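Local coordinates for protein pelota homolog (Archaeoglobus fulgidus, PDB 3OBY), which may recognise stalled ribosomes and promote endonucleolytic cleavage of their mRNA, with an RNA-binding Sm-fold N-terminal domain thought to harbour the endoribonuclease activity, at residues A[1-6]-A[13-18]; A[36-41]-A[103-108]; A[65-70]-A[79-84]. All coordinates share one frame; numbering follows the deposited sequence.

Interaction 1. Residues A[1-6]-A[13-18]; sequences MQIVEE and GEIKLI
Backbone hydrogen bonds tie Gln2 to Ile18 and Glu5 to Lys16, joining strands 2-6 and 14-18 as an antiparallel pair. Gln2 N bonds to Ile18 O (2.9 Å), and Ile18 N returns one to Gln2 O. At the other end Lys16 N reaches Glu5 O at 2.7 Å. Between them Val4 and Glu5 both face Lys16 in a classic beta bulge: Glu5 N bonds to Lys16 O at 3.2 Å, while the bond from Val4 N to the same oxygen is weak. The register slips by one residue here, and Val4 CB is turned toward the partner strand.

This hairpin brings strand 2-6 to one edge of the antiparallel sheet of the N-terminal domain, which has the Sm fold, with 14-18 next to 105-108.

Apolar contacts lie on both faces. On that of Ile3, Ile15 and Leu17, Ile3 CD1 rests beside Leu17 CB (3.8 Å), the two side chains running the same way, and Ile3 CG2 meets Ile15 CG2. Helix 113-123 covers Ile3 and Ile15, while Leu28 of helix 22-31 packs on Leu17. On the other face Val4 CG2 touches Ile18 CG1 at 4.1 Å.

Charged chains run alongside one another at the bulge. With Lys16 CG anti to the backbone N (chi1 179°), its aliphatic part passes Val4 and Glu5 CG, and Lys16 NZ stops 4.1 Å from Glu5 OE2, beyond salt-bridge range. Glu14 OE2 hydrogen-bonds to Ser106 OG of strand 105-108.

Interaction 2. Residues A[36-41]-A[103-108]; sequences DVVFAT and KELSII
Phe39 CG stands anti to its carbonyl carbon (chi1 -87°), and Ile108 CG1 takes the corresponding position with its chain extended to CD1 (chi2 178°); these torsions bring Ile108 CD1 to the ring at a slant, 3.8 Å from Phe39 CE2 and nearly as close to CD2. The two side chains share a face with Val37 and Ser106. There Val37 CB backs onto Ile108 CB, and Phe39 CB sits 3.9 Å from Ser106 CB. Ser106 OG is taken up by Glu14 OE2, and Arg62 touches the Phe39 side chain.

Four backbone hydrogen bonds join the antiparallel strands 37-40 and 105-108. Val37 and Ile108 exchange one pair, with Ile108 N to Val37 O the shorter at 2.8 Å; Phe39 and Ser106 exchange the other, Phe39 N reaching Ser106 O at 2.8 Å and Ser106 N reaching Phe39 O at 2.9 Å. Val38 and Ile107 form the non-hydrogen-bonded pair between them. These are central strands of the antiparallel sheet in the Sm-fold N-terminal domain, flanked by 14-18 and 63-72, so each has a neighbour along both edges.

On the opposite face Val38 CG1 meets Leu105 CD1 at 4.1 Å. Leu97 of strand 94-99 covers Val38 and Ala40, and Ile107 packs against Ile32.

Beyond the paired residues the link becomes polar. Lys103 is extended throughout, which carries NZ to Thr41 O (3.0 Å), almost in line with the C=O bond. One water bridges the backbones, accepting from Thr41 N and donating to Glu104 O. At the far end Asp36 OD2 accepts from Glu33 N and forms a salt bridge with Lys109 NZ.

Interaction 3. Residues A[65-70]-A[79-84]; sequences IEVEKV and LRVSGK
Glu66 and Lys84 form an antiparallel hydrogen-bonded pair at one end of this contact, Lys69 and Ser82 another further along, and a classic beta bulge at Glu68 and Lys69 shifts the register between them while strand 65-67 runs at 112° to strand 79-84. Ser82 O takes two donors at the bulge: Glu68 N at 2.7 Å in the carbonyl plane, and Lys69 N at 3.1 Å, tilted from it. Ser82 N bonds back to Lys69 O. Glu66 N reaches Lys84 O from above the carbonyl plane, and the return bond from Lys84 N is weak.

On the Glu66 face the two charged chains lie side by side. Glu66 is extended, whereas Lys84 folds at its end (chi3 77°, chi4 -64°) and brings NZ to Glu66 OE1 in a 2.7 Å salt bridge. Glu68 crosses the strand beside them, its CG over Gly83 CA. Gly83 CA lies 3.4 Å from Glu66 O in a CA-H...O contact.

The pair is a hairpin of the Sm-fold domain's antiparallel sheet, strand 63-72 also adjoining 37-40 and strand 79-87 adjoining 94-99. Its apolar side centres on Val81, whose CG1 meets both Ile65 CD1 (3.5 Å) and Val67 CG2 (3.6 Å). Past the bulge Val70 CG1 touches Leu79 CD1 at 3.8 Å, with Arg29 of helix 22-31 packing on both residues. Leu97 lies against Ile65, and Ile32 against Val67 and Val70. Arg80 forms a salt bridge with Glu71.

All three contacts belong to one antiparallel sheet: interaction 1 lies at its edge, interaction 2 in its middle, and interaction 3 on the far side of interaction 2. Probable backbone hydrogen bonds join strand 14-18 to 105-108 and strand 37-40 to 63-72, linking interaction 2 to each of the others. Interactions 1 and 3, with centres about 18 Å apart, do not touch. Interaction 1 is the most exposed, with 3 of 11 touching residues buried; half are buried in interactions 2 and 3, and only interaction 2 has none exposed. Interactions 1 and 3 are local, bulged hairpins, but a salt bridge crosses between the segments only in interaction 3. Interaction 2 pairs sequence-distant strands in unbroken register.

Interaction 1. Residues A[1-6]-A[13-18]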
loop_
_atom_site.group_PDB
_atom_site.type_symbol
_atom_site.label_atom_id
_atom_site.label_comp_id
_atom_site.label_asym_id
_atom_site.label_seq_id
_atom_site.Cartn_x
_atom_site.Cartn_y
_atom_site.Cartn_z
ATOM N N MET A 1 -2.563 0.015 -4.400
ATOM C CA MET A 1 -2.828 -0.311 -5.822
ATOM C C MET A 1 -2.534 0.897 -6.695
ATOM O O MET A 1 -3.156 1.945 -6.553
ATOM C CB MET A 1 -4.295 -0.723 -6.013
ATOM C CG MET A 1 -4.625 -1.250 -7.411
ATOM S SD MET A 1 -3.740 -2.781 -7.799
ATOM C CE MET A 1 -4.838 -3.986 -7.077
ATOM N N GLN A 2 -1.573 0.749 -7.594
ATOM C CA GLN A 2 -1.223 1.823 -8.508
ATOM C C GLN A 2 -1.735 1.479 -9.901
ATOM O O GLN A 2 -1.574 0.350 -10.378
ATOM C CB GLN A 2 0.291 2.015 -8.579
ATOM C CG GLN A 2 0.919 2.706 -7.390
ATOM C CD GLN A 2 2.413 2.923 -7.588
ATOM O OE1 GLN A 2 2.832 3.518 -8.585
ATOM N NE2 GLN A 2 3.222 2.438 -6.646
ATOM N N ILE A 3 -2.371 2.447 -10.546
ATOM C CA ILE A 3 -2.855 2.230 -11.891
ATOM C C ILE A 3 -1.912 3.017 -12.787
ATOM O O ILE A 3 -2.005 4.240 -12.887
ATOM C CB ILE A 3 -4.284 2.733 -12.062
ATOM C CG1 ILE A 3 -5.177 2.109 -10.986
ATOM C CG2 ILE A 3 -4.790 2.381 -13.460
ATOM C CD1 ILE A 3 -5.195 0.590 -10.978
ATOM N N VAL A 4 -0.979 2.304 -13.411
ATOM C CA VAL A 4 0.004 2.919 -14.289
ATOM C C VAL A 4 -0.638 3.513 -15.532
ATOM O O VAL A 4 -0.308 4.626 -15.937
ATOM C CB VAL A 4 1.057 1.906 -14.735
ATOM C CG1 VAL A 4 2.068 2.586 -15.627
ATOM C CG2 VAL A 4 1.735 1.292 -13.515
ATOM N N GLU A 5 -1.557 2.766 -16.133
ATOM C CA GLU A 5 -2.240 3.235 -17.324
ATOM C C GLU A 5 -3.348 2.293 -17.782
ATOM O O GLU A 5 -3.371 1.116 -17.428
ATOM C CB GLU A 5 -1.235 3.431 -18.463
ATOM C CG GLU A 5 -0.626 2.144 -18.978
ATOM C CD GLU A 5 0.295 2.365 -20.158
ATOM O OE1 GLU A 5 1.317 3.069 -19.998
ATOM O OE2 GLU A 5 -0.006 1.831 -21.248
ATOM N N GLU A 6 -4.267 2.837 -18.574
ATOM C CA GLU A 6 -5.388 2.078 -19.113
ATOM C C GLU A 6 -5.797 2.667 -20.457
ATOM O O GLU A 6 -5.632 3.860 -20.694
ATOM C CB GLU A 6 -6.576 2.135 -18.148
ATOM C CG GLU A 6 -7.023 3.554 -17.806
ATOM C CD GLU A 6 -8.058 4.107 -18.770
ATOM O OE1 GLU A 6 -8.289 5.333 -18.735
ATOM O OE2 GLU A 6 -8.648 3.328 -19.550
ATOM N N GLY A 13 -10.141 -3.548 -22.815
ATOM C CA GLY A 13 -8.827 -3.005 -23.086
ATOM C C GLY A 13 -7.830 -3.464 -22.048
ATOM O O GLY A 13 -8.082 -4.412 -21.306
ATOM N N GLU A 14 -6.695 -2.781 -21.988
ATOM C CA GLU A 14 -5.652 -3.131 -21.044
ATOM C C GLU A 14 -5.506 -2.145 -19.894
ATOM O O GLU A 14 -5.608 -0.931 -20.076
ATOM C CB GLU A 14 -4.310 -3.261 -21.773
ATOM C CG GLU A 14 -3.097 -2.794 -20.962
ATOM C CD GLU A 14 -1.788 -2.966 -21.706
ATOM O OE1 GLU A 14 -1.827 -3.144 -22.945
ATOM O OE2 GLU A 14 -0.720 -2.910 -21.054
ATOM N N ILE A 15 -5.272 -2.692 -18.706
ATOM C CA ILE A 15 -5.051 -1.898 -17.517
ATOM C C ILE A 15 -3.728 -2.388 -16.947
ATOM O O ILE A 15 -3.565 -3.567 -16.653
ATOM C CB ILE A 15 -6.157 -2.093 -16.464
ATOM C CG1 ILE A 15 -7.517 -1.695 -17.044
ATOM C CG2 ILE A 15 -5.860 -1.224 -15.251
ATOM C CD1 ILE A 15 -8.666 -1.749 -16.051
ATOM N N LYS A 16 -2.776 -1.477 -16.825
ATOM C CA LYS A 16 -1.464 -1.797 -16.298
ATOM C C LYS A 16 -1.424 -1.251 -14.880
ATOM O O LYS A 16 -1.559 -0.043 -14.670
ATOM C CB LYS A 16 -0.385 -1.139 -17.159
ATOM C CG LYS A 16 1.037 -1.392 -16.681
ATOM C CD LYS A 16 2.062 -0.748 -17.604
ATOM C CE LYS A 16 1.948 -1.287 -19.028
ATOM N NZ LYS A 16 2.960 -0.699 -19.958
ATOM N N LEU A 17 -1.234 -2.142 -13.910
ATOM C CA LEU A 17 -1.227 -1.752 -12.502
ATOM C C LEU A 17 -0.196 -2.452 -11.627
ATOM O O LEU A 17 0.484 -3.372 -12.055
ATOM C CB LEU A 17 -2.628 -1.977 -11.928
ATOM C CG LEU A 17 -3.311 -3.243 -12.461
ATOM C CD1 LEU A 17 -2.590 -4.481 -11.935
ATOM C CD2 LEU A 17 -4.767 -3.252 -12.043
ATOM N N ILE A 18 -0.100 -1.998 -10.385
ATOM C CA ILE A 18 0.834 -2.568 -9.421
ATOM C C ILE A 18 0.176 -2.757 -8.051
ATOM O O ILE A 18 -0.291 -1.793 -7.441
ATOM C CB ILE A 18 2.045 -1.654 -9.206
ATOM C CG1 ILE A 18 2.715 -1.344 -10.536
ATOM C CG2 ILE A 18 3.027 -2.316 -8.258
ATOM C CD1 ILE A 18 3.885 -0.391 -10.389
#

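Interaction 2. Residues A[36-41]-A[103-108]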
loop_
_atom_site.group_PDB
_atom_site.type_symbol
_atom_site.label_atom_id
_atom_site.label_comp_id
_atom_site.label_asym_id
_atom_site.label_seq_id
_atom_site.Cartn_x
_atom_site.Cartn_y
_atom_site.Cartn_z
ATOM N N ASP A 36 -8.527 -14.298 -19.764
ATOM C CA ASP A 36 -7.928 -12.977 -19.925
ATOM C C ASP A 36 -6.509 -13.105 -20.460
ATOM O O ASP A 36 -6.031 -14.197 -20.743
ATOM C CB ASP A 36 -7.882 -12.220 -18.587
ATOM C CG ASP A 36 -9.259 -11.989 -17.982
ATOM O OD1 ASP A 36 -10.255 -11.952 -18.741
ATOM O OD2 ASP A 36 -9.340 -11.824 -16.744
ATOM N N VAL A 37 -5.840 -11.973 -20.609
ATOM C CA VAL A 37 -4.462 -11.973 -21.063
ATOM C C VAL A 37 -3.681 -11.114 -20.081
ATOM O O VAL A 37 -4.059 -9.985 -19.795
ATOM C CB VAL A 37 -4.314 -11.397 -22.493
ATOM C CG1 VAL A 37 -2.826 -11.282 -22.856
ATOM C CG2 VAL A 37 -5.025 -12.300 -23.497
ATOM N N VAL A 38 -2.592 -11.669 -19.566
ATOM C CA VAL A 38 -1.751 -10.983 -18.597
ATOM C C VAL A 38 -0.308 -10.830 -19.077
ATOM O O VAL A 38 0.313 -11.795 -19.531
ATOM C CB VAL A 38 -1.742 -11.756 -17.250
ATOM C CG1 VAL A 38 -0.865 -11.049 -16.235
ATOM C CG2 VAL A 38 -3.169 -11.902 -16.735
ATOM N N PHE A 39 0.213 -9.610 -18.970
ATOM C CA PHE A 39 1.591 -9.307 -19.354
ATOM C C PHE A 39 2.392 -8.957 -18.108
ATOM O O PHE A 39 1.945 -8.173 -17.277
ATOM C CB PHE A 39 1.639 -8.114 -20.308
ATOM C CG PHE A 39 1.474 -8.477 -21.749
ATOM C CD1 PHE A 39 2.587 -8.748 -22.541
ATOM C CD2 PHE A 39 0.204 -8.536 -22.322
ATOM C CE1 PHE A 39 2.440 -9.071 -23.886
ATOM C CE2 PHE A 39 0.041 -8.859 -23.669
ATOM C CZ PHE A 39 1.163 -9.127 -24.454
ATOM N N ALA A 40 3.579 -9.538 -17.988
ATOM C CA ALA A 40 4.453 -9.282 -16.848
ATOM C C ALA A 40 5.857 -9.698 -17.231
ATOM O O ALA A 40 6.028 -10.524 -18.128
ATOM C CB ALA A 40 3.993 -10.090 -15.641
ATOM N N THR A 41 6.862 -9.128 -16.575
ATOM C CA THR A 41 8.241 -9.514 -16.872
ATOM C C THR A 41 8.558 -10.794 -16.088
ATOM O O THR A 41 8.162 -10.961 -14.924
ATOM C CB THR A 41 9.234 -8.395 -16.527
ATOM O OG1 THR A 41 9.349 -8.254 -15.111
ATOM C CG2 THR A 41 8.729 -7.100 -17.087
ATOM N N LYS A 103 5.058 -5.565 -7.857
ATOM C CA LYS A 103 5.360 -5.940 -9.232
ATOM C C LYS A 103 4.289 -5.472 -10.194
ATOM O O LYS A 103 3.094 -5.579 -9.919
ATOM C CB LYS A 103 5.514 -7.449 -9.370
ATOM C CG LYS A 103 5.836 -7.882 -10.792
ATOM C CD LYS A 103 6.029 -9.381 -10.873
ATOM C CE LYS A 103 6.719 -9.790 -12.156
ATOM N NZ LYS A 103 7.090 -11.232 -12.100
ATOM N N GLU A 104 4.729 -4.971 -11.339
ATOM C CA GLU A 104 3.809 -4.484 -12.343
ATOM C C GLU A 104 3.282 -5.606 -13.226
ATOM O O GLU A 104 3.964 -6.593 -13.479
ATOM C CB GLU A 104 4.502 -3.443 -13.217
ATOM C CG GLU A 104 3.566 -2.724 -14.169
ATOM C CD GLU A 104 4.312 -1.952 -15.229
ATOM O OE1 GLU A 104 4.864 -2.599 -16.142
ATOM O OE2 GLU A 104 4.352 -0.705 -15.149
ATOM N N LEU A 105 2.050 -5.445 -13.686
ATOM C CA LEU A 105 1.430 -6.406 -14.571
ATOM C C LEU A 105 0.305 -5.706 -15.329
ATOM O O LEU A 105 -0.247 -4.709 -14.858
ATOM C CB LEU A 105 0.860 -7.595 -13.798
ATOM C CG LEU A 105 -0.381 -7.352 -12.946
ATOM C CD1 LEU A 105 -1.231 -8.607 -12.937
ATOM C CD2 LEU A 105 0.032 -6.939 -11.548
ATOM N N SER A 106 -0.013 -6.232 -16.509
ATOM C CA SER A 106 -1.064 -5.696 -17.356
ATOM C C SER A 106 -2.121 -6.764 -17.577
ATOM O O SER A 106 -1.813 -7.899 -17.945
ATOM C CB SER A 106 -0.495 -5.267 -18.712
ATOM O OG SER A 106 0.318 -4.117 -18.589
ATOM N N ILE A 107 -3.371 -6.386 -17.341
ATOM C CA ILE A 107 -4.499 -7.282 -17.527
ATOM C C ILE A 107 -5.261 -6.722 -18.725
ATOM O O ILE A 107 -5.572 -5.535 -18.772
ATOM C CB ILE A 107 -5.415 -7.293 -16.277
ATOM C CG1 ILE A 107 -4.656 -7.859 -15.086
ATOM C CG2 ILE A 107 -6.663 -8.118 -16.525
ATOM C CD1 ILE A 107 -5.400 -7.711 -13.776
ATOM N N ILE A 108 -5.534 -7.580 -19.700
ATOM C CA ILE A 108 -6.256 -7.189 -20.897
ATOM C C ILE A 108 -7.464 -8.098 -21.009
ATOM O O ILE A 108 -7.314 -9.310 -21.135
ATOM C CB ILE A 108 -5.381 -7.353 -22.146
ATOM C CG1 ILE A 108 -4.077 -6.576 -21.954
ATOM C CG2 ILE A 108 -6.124 -6.850 -23.375
ATOM C CD1 ILE A 108 -3.099 -6.711 -23.105
HETATM O O HOH W 1 6.276 -6.995 -14.547
#

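Interaction 3. Residues A[65-70]-A[79-84]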
loop_
_atom_site.group_PDB
_atom_site.type_symbol
_atom_site.label_atom_id
_atom_site.label_comp_id
_atom_site.label_asym_id
_atom_site.label_seq_id
_atom_site.Cartn_x
_atom_site.Cartn_y
_atom_site.Cartn_z
ATOM N N ILE A 65 0.363 -14.002 -21.520
ATOM C CA ILE A 65 -0.210 -15.333 -21.518
ATOM C C ILE A 65 -1.722 -15.296 -21.422
ATOM O O ILE A 65 -2.282 -14.415 -20.787
ATOM C CB ILE A 65 0.368 -16.195 -20.356
ATOM C CG1 ILE A 65 0.335 -15.416 -19.044
ATOM C CG2 ILE A 65 1.803 -16.594 -20.654
ATOM C CD1 ILE A 65 -0.798 -15.806 -18.131
ATOM N N GLU A 66 -2.379 -16.234 -22.098
ATOM C CA GLU A 66 -3.831 -16.333 -22.046
ATOM C C GLU A 66 -4.108 -17.239 -20.849
ATOM O O GLU A 66 -4.074 -18.464 -20.954
ATOM C CB GLU A 66 -4.396 -16.960 -23.323
ATOM C CG GLU A 66 -5.886 -17.253 -23.234
ATOM C CD GLU A 66 -6.444 -17.866 -24.499
ATOM O OE1 GLU A 66 -5.735 -18.681 -25.123
ATOM O OE2 GLU A 66 -7.597 -17.547 -24.862
ATOM N N VAL A 67 -4.365 -16.609 -19.711
ATOM C CA VAL A 67 -4.617 -17.298 -18.455
ATOM C C VAL A 67 -5.455 -18.566 -18.555
ATOM O O VAL A 67 -6.570 -18.547 -19.084
ATOM C CB VAL A 67 -5.286 -16.340 -17.443
ATOM C CG1 VAL A 67 -5.401 -17.016 -16.092
ATOM C CG2 VAL A 67 -4.466 -15.056 -17.326
ATOM N N GLU A 68 -4.906 -19.671 -18.052
ATOM C CA GLU A 68 -5.636 -20.934 -18.051
ATOM C C GLU A 68 -5.848 -21.370 -16.603
ATOM O O GLU A 68 -6.644 -22.268 -16.333
ATOM C CB GLU A 68 -4.885 -22.020 -18.826
ATOM C CG GLU A 68 -4.392 -21.581 -20.196
ATOM C CD GLU A 68 -3.825 -22.725 -21.016
ATOM O OE1 GLU A 68 -3.234 -23.653 -20.422
ATOM O OE2 GLU A 68 -3.961 -22.689 -22.258
ATOM N N LYS A 69 -5.136 -20.717 -15.683
ATOM C CA LYS A 69 -5.247 -21.003 -14.253
ATOM C C LYS A 69 -4.727 -19.844 -13.405
ATOM O O LYS A 69 -3.756 -19.178 -13.766
ATOM C CB LYS A 69 -4.482 -22.283 -13.894
ATOM C CG LYS A 69 -4.947 -22.919 -12.590
ATOM C CD LYS A 69 -4.216 -24.219 -12.251
ATOM C CE LYS A 69 -4.779 -24.818 -10.955
ATOM N NZ LYS A 69 -4.178 -26.123 -10.549
ATOM N N VAL A 70 -5.389 -19.599 -12.280
ATOM C CA VAL A 70 -5.004 -18.532 -11.362
ATOM C C VAL A 70 -5.105 -19.112 -9.962
ATOM O O VAL A 70 -6.130 -19.695 -9.602
ATOM C CB VAL A 70 -5.966 -17.334 -11.452
ATOM C CG1 VAL A 70 -5.465 -16.202 -10.583
ATOM C CG2 VAL A 70 -6.108 -16.886 -12.885
ATOM N N LEU A 79 0.845 -14.734 -6.255
ATOM C CA LEU A 79 -0.258 -15.183 -7.094
ATOM C C LEU A 79 0.319 -15.858 -8.326
ATOM O O LEU A 79 1.072 -15.237 -9.076
ATOM C CB LEU A 79 -1.107 -13.971 -7.490
ATOM C CG LEU A 79 -2.396 -14.172 -8.277
ATOM C CD1 LEU A 79 -3.265 -15.217 -7.608
ATOM C CD2 LEU A 79 -3.122 -12.844 -8.359
ATOM N N ARG A 80 -0.007 -17.131 -8.532
ATOM C CA ARG A 80 0.509 -17.849 -9.697
ATOM C C ARG A 80 -0.465 -17.811 -10.863
ATOM O O ARG A 80 -1.562 -18.366 -10.785
ATOM C CB ARG A 80 0.816 -19.306 -9.360
ATOM C CG ARG A 80 1.394 -20.077 -10.545
ATOM C CD ARG A 80 1.565 -21.559 -10.260
ATOM N NE ARG A 80 2.441 -21.792 -9.118
ATOM C CZ ARG A 80 2.037 -22.312 -7.964
ATOM N NH1 ARG A 80 0.766 -22.655 -7.802
ATOM N NH2 ARG A 80 2.903 -22.483 -6.972
ATOM N N VAL A 81 -0.061 -17.139 -11.938
ATOM C CA VAL A 81 -0.886 -17.033 -13.134
ATOM C C VAL A 81 -0.205 -17.795 -14.268
ATOM O O VAL A 81 0.924 -17.480 -14.657
ATOM C CB VAL A 81 -1.074 -15.569 -13.559
ATOM C CG1 VAL A 81 -1.925 -15.500 -14.813
ATOM C CG2 VAL A 81 -1.723 -14.787 -12.442
ATOM N N SER A 82 -0.892 -18.800 -14.793
ATOM C CA SER A 82 -0.326 -19.595 -15.865
ATOM C C SER A 82 -1.260 -19.723 -17.061
ATOM O O SER A 82 -2.485 -19.667 -16.927
ATOM C CB SER A 82 0.052 -20.981 -15.335
ATOM O OG SER A 82 -1.061 -21.643 -14.772
ATOM N N GLY A 83 -0.663 -19.888 -18.237
ATOM C CA GLY A 83 -1.441 -20.031 -19.453
ATOM C C GLY A 83 -0.572 -20.228 -20.680
ATOM O O GLY A 83 0.647 -20.396 -20.582
ATOM N N LYS A 84 -1.212 -20.203 -21.844
ATOM C CA LYS A 84 -0.532 -20.375 -23.125
ATOM C C LYS A 84 0.040 -19.046 -23.605
ATOM O O LYS A 84 -0.711 -18.092 -23.825
ATOM C CB LYS A 84 -1.521 -20.918 -24.163
ATOM C CG LYS A 84 -0.912 -21.232 -25.513
ATOM C CD LYS A 84 -1.920 -21.896 -26.456
ATOM C CE LYS A 84 -2.922 -20.902 -27.047
ATOM N NZ LYS A 84 -3.796 -20.265 -26.024
#